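Local coordinates for cell division protein FtsX (Streptococcus pneumoniae, PDB 6HE6) that forms part of the FtsEX ABC transporter complex of cell division, its large extracellular loop interacting with the essential peptidoglycan hydrolase PcsB, at residues T4-N9 with A88-A93. Numbering follows the deposited sequence.
Sequences TDIENN and AYIVEA
I6, in the N-terminal loop, packs on I90 and E92 of strand 88-93, an inner strand of the four-stranded antiparallel sheet in the FtsX extracellular domain. That strand lies between 52-58 and 11-16, with backbone hydrogen bonds to both. Y89 and V91 point to the face carrying helix 41-47, whereas I90 and E92 point to the other face, where residues 4-9 pass before the chain enters strand 11-16. The loop makes its contact through a single side chain, burying just 162 Å² in all, and the backbones stay apart: the CA atoms of I6 and E92 are 6.6 Å from each other.

Two branches of I6 divide the work. With chi1 at -52°, CG2 stands anti to the backbone N and rests against the aliphatic part of E92, 3.7 Å from E92 CG and almost as near to E92 CB. CG1 takes the other direction and carries CD1 toward I90. The E92 chain is extended (chi1 174°, chi2 -175°), offering its methylenes to I6, while its carboxylate reaches S54 on the adjacent strand, whose hydroxyl is hydrogen-bonded to OE1.

Just before I6 the loop is exposed and poorly ordered. After it, N8 begins a 3-10 turn, and its OD1 is hydrogen-bonded to R11 NH1. The contact is thus a small apolar patch at the surface, completed two residues along the strand from E92, where the methyl I6 CD1 meets I90 CG2 at 3.6 Å.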
ATOM      1  N   THR A   4      12.826   3.479  -1.400  1.00139.12           N
ATOM      2  CA  THR A   4      11.724   3.721  -0.470  1.00138.35           C
ATOM      3  C   THR A   4      11.751   5.103   0.180  1.00142.84           C
ATOM      4  O   THR A   4      10.900   5.365   1.040  1.00142.63           O
ATOM      5  CB  THR A   4      11.717   2.657   0.633  1.00130.32           C
ATOM      6  OG1 THR A   4      12.981   2.657   1.315  1.00128.87           O
ATOM      7  CG2 THR A   4      11.433   1.278   0.079  1.00125.32           C
ATOM      8  N   ASP A   5      12.681   5.989  -0.180  1.00142.33           N
ATOM      9  CA  ASP A   5      12.801   7.305   0.443  1.00140.57           C
ATOM     10  C   ASP A   5      12.235   8.356  -0.507  1.00135.49           C
ATOM     11  O   ASP A   5      12.890   8.733  -1.484  1.00132.78           O
ATOM     12  CB  ASP A   5      14.255   7.603   0.800  1.00142.54           C
ATOM     13  CG  ASP A   5      14.854   6.554   1.717  1.00144.45           C
ATOM     14  OD1 ASP A   5      14.293   5.442   1.812  1.00145.10           O
ATOM     15  OD2 ASP A   5      15.896   6.840   2.337  1.00145.31           O
ATOM     16  N   ILE A   6      11.025   8.836  -0.204  1.00134.48           N
ATOM     17  CA  ILE A   6      10.274   9.752  -1.060  1.00131.38           C
ATOM     18  C   ILE A   6       9.975  11.015  -0.264  1.00128.13           C
ATOM     19  O   ILE A   6       9.716  10.945   0.938  1.00131.10           O
ATOM     20  CB  ILE A   6       8.969   9.095  -1.565  1.00126.93           C
ATOM     21  CG1 ILE A   6       9.265   7.738  -2.207  1.00125.56           C
ATOM     22  CG2 ILE A   6       8.254   9.991  -2.553  1.00123.16           C
ATOM     23  CD1 ILE A   6       8.377   6.625  -1.721  1.00122.87           C
ATOM     24  N   GLU A   7      10.058  12.177  -0.914  1.00127.04           N
ATOM     25  CA  GLU A   7       9.828  13.499  -0.275  1.00129.92           C
ATOM     26  C   GLU A   7       8.339  13.702   0.007  1.00137.30           C
ATOM     27  O   GLU A   7       7.536  13.288  -0.789  1.00130.48           O
ATOM     28  CB  GLU A   7      10.380  14.602  -1.165  1.00 30.00           C
ATOM     29  CG  GLU A   7      11.893  14.673  -1.156  1.00 30.00           C
ATOM     30  CD  GLU A   7      12.560  14.414   0.190  1.00 30.00           C
ATOM     31  OE1 GLU A   7      11.864  14.484   1.210  1.00 30.00           O
ATOM     32  OE2 GLU A   7      13.782  14.163   0.215  1.00 30.00           O
ATOM     33  N   ASN A   8       8.015  14.467   1.034  1.00 88.47           N
ATOM     34  CA  ASN A   8       6.642  14.604   1.525  1.00100.13           C
ATOM     35  C   ASN A   8       5.719  15.176   0.458  1.00 92.97           C
ATOM     36  O   ASN A   8       4.562  14.746   0.324  1.00 82.87           O
ATOM     37  CB  ASN A   8       6.651  15.487   2.785  1.00112.34           C
ATOM     38  CG  ASN A   8       5.249  15.822   3.311  1.00118.36           C
ATOM     39  OD1 ASN A   8       4.315  15.020   3.216  1.00117.65           O
ATOM     40  ND2 ASN A   8       5.110  17.014   3.894  1.00120.18           N
ATOM     41  N   ASN A   9       6.220  16.135  -0.327  1.00 91.84           N
ATOM     42  CA  ASN A   9       5.375  16.925  -1.210  1.00 88.73           C
ATOM     43  C   ASN A   9       4.945  16.140  -2.434  1.00 80.75           C
ATOM     44  O   ASN A   9       4.178  16.667  -3.249  1.00 80.60           O
ATOM     45  CB  ASN A   9       6.098  18.217  -1.635  1.00 97.39           C
ATOM     46  CG  ASN A   9       7.376  17.964  -2.441  1.00100.19           C
ATOM     47  OD1 ASN A   9       7.745  16.830  -2.703  1.00100.61           O
ATOM     48  ND2 ASN A   9       8.082  19.034  -2.779  1.00101.27           N
ATOM     49  N   ALA A  88      -0.664  -1.003   2.014  1.00 48.73           N
ATOM     50  CA  ALA A  88      -0.664   0.270   1.318  1.00 52.78           C
ATOM     51  C   ALA A  88       0.366   0.246   0.202  1.00 52.41           C
ATOM     52  O   ALA A  88       1.342  -0.503   0.248  1.00 47.70           O
ATOM     53  CB  ALA A  88      -0.373   1.432   2.284  1.00 48.97           C
ATOM     54  N   TYR A  89       0.138   1.086  -0.810  1.00 41.52           N
ATOM     55  CA  TYR A  89       1.170   1.407  -1.785  1.00 41.42           C
ATOM     56  C   TYR A  89       1.645   2.833  -1.531  1.00 48.16           C
ATOM     57  O   TYR A  89       0.835   3.739  -1.299  1.00 49.72           O
ATOM     58  CB  TYR A  89       0.655   1.262  -3.234  1.00 46.97           C
ATOM     59  CG  TYR A  89       0.603  -0.183  -3.696  1.00 49.17           C
ATOM     60  CD1 TYR A  89       1.771  -0.913  -3.896  1.00 47.30           C
ATOM     61  CD2 TYR A  89      -0.609  -0.816  -3.911  1.00 41.61           C
ATOM     62  CE1 TYR A  89       1.726  -2.230  -4.322  1.00 44.18           C
ATOM     63  CE2 TYR A  89      -0.664  -2.137  -4.327  1.00 47.25           C
ATOM     64  CZ  TYR A  89       0.509  -2.837  -4.518  1.00 44.48           C
ATOM     65  OH  TYR A  89       0.467  -4.147  -4.903  1.00 51.94           O
ATOM     66  N   ILE A  90       2.952   3.027  -1.567  1.00 41.83           N
ATOM     67  CA  ILE A  90       3.554   4.345  -1.413  1.00 45.77           C
ATOM     68  C   ILE A  90       3.875   4.821  -2.820  1.00 50.61           C
ATOM     69  O   ILE A  90       4.751   4.263  -3.487  1.00 46.17           O
ATOM     70  CB  ILE A  90       4.800   4.311  -0.517  1.00 52.67           C
ATOM     71  CG1 ILE A  90       4.562   3.519   0.768  1.00 59.98           C
ATOM     72  CG2 ILE A  90       5.270   5.732  -0.208  1.00 56.72           C
ATOM     73  CD1 ILE A  90       3.634   4.187   1.784  1.00 60.15           C
ATOM     74  N   VAL A  91       3.130   5.813  -3.297  1.00 47.83           N
ATOM     75  CA  VAL A  91       3.222   6.280  -4.677  1.00 44.96           C
ATOM     76  C   VAL A  91       4.013   7.577  -4.694  1.00 53.72           C
ATOM     77  O   VAL A  91       3.757   8.477  -3.881  1.00 56.00           O
ATOM     78  CB  VAL A  91       1.827   6.484  -5.292  1.00 47.58           C
ATOM     79  CG1 VAL A  91       1.922   6.977  -6.742  1.00 54.18           C
ATOM     80  CG2 VAL A  91       0.977   5.181  -5.206  1.00 46.99           C
ATOM     81  N   GLU A  92       4.975   7.670  -5.614  1.00 46.02           N
ATOM     82  CA  GLU A  92       5.767   8.874  -5.820  1.00 51.45           C
ATOM     83  C   GLU A  92       5.301   9.559  -7.099  1.00 52.65           C
ATOM     84  O   GLU A  92       5.371   8.963  -8.179  1.00 56.67           O
ATOM     85  CB  GLU A  92       7.253   8.526  -5.910  1.00 59.67           C
ATOM     86  CG  GLU A  92       8.149   9.707  -6.278  1.00 69.37           C
ATOM     87  CD  GLU A  92       9.590   9.284  -6.476  1.00 80.53           C
ATOM     88  OE1 GLU A  92       9.812   8.077  -6.703  1.00 85.76           O
ATOM     89  OE2 GLU A  92      10.496  10.145  -6.406  1.00 82.02           O
ATOM     90  N   ALA A  93       4.821  10.799  -6.974  1.00 52.20           N
ATOM     91  CA  ALA A  93       4.394  11.608  -8.113  1.00 57.79           C
ATOM     92  C   ALA A  93       5.602  12.183  -8.850  1.00 62.65           C
ATOM     93  O   ALA A  93       6.699  12.263  -8.307  1.00 61.07           O
ATOM     94  CB  ALA A  93       3.488  12.756  -7.662  1.00 53.48           C
TER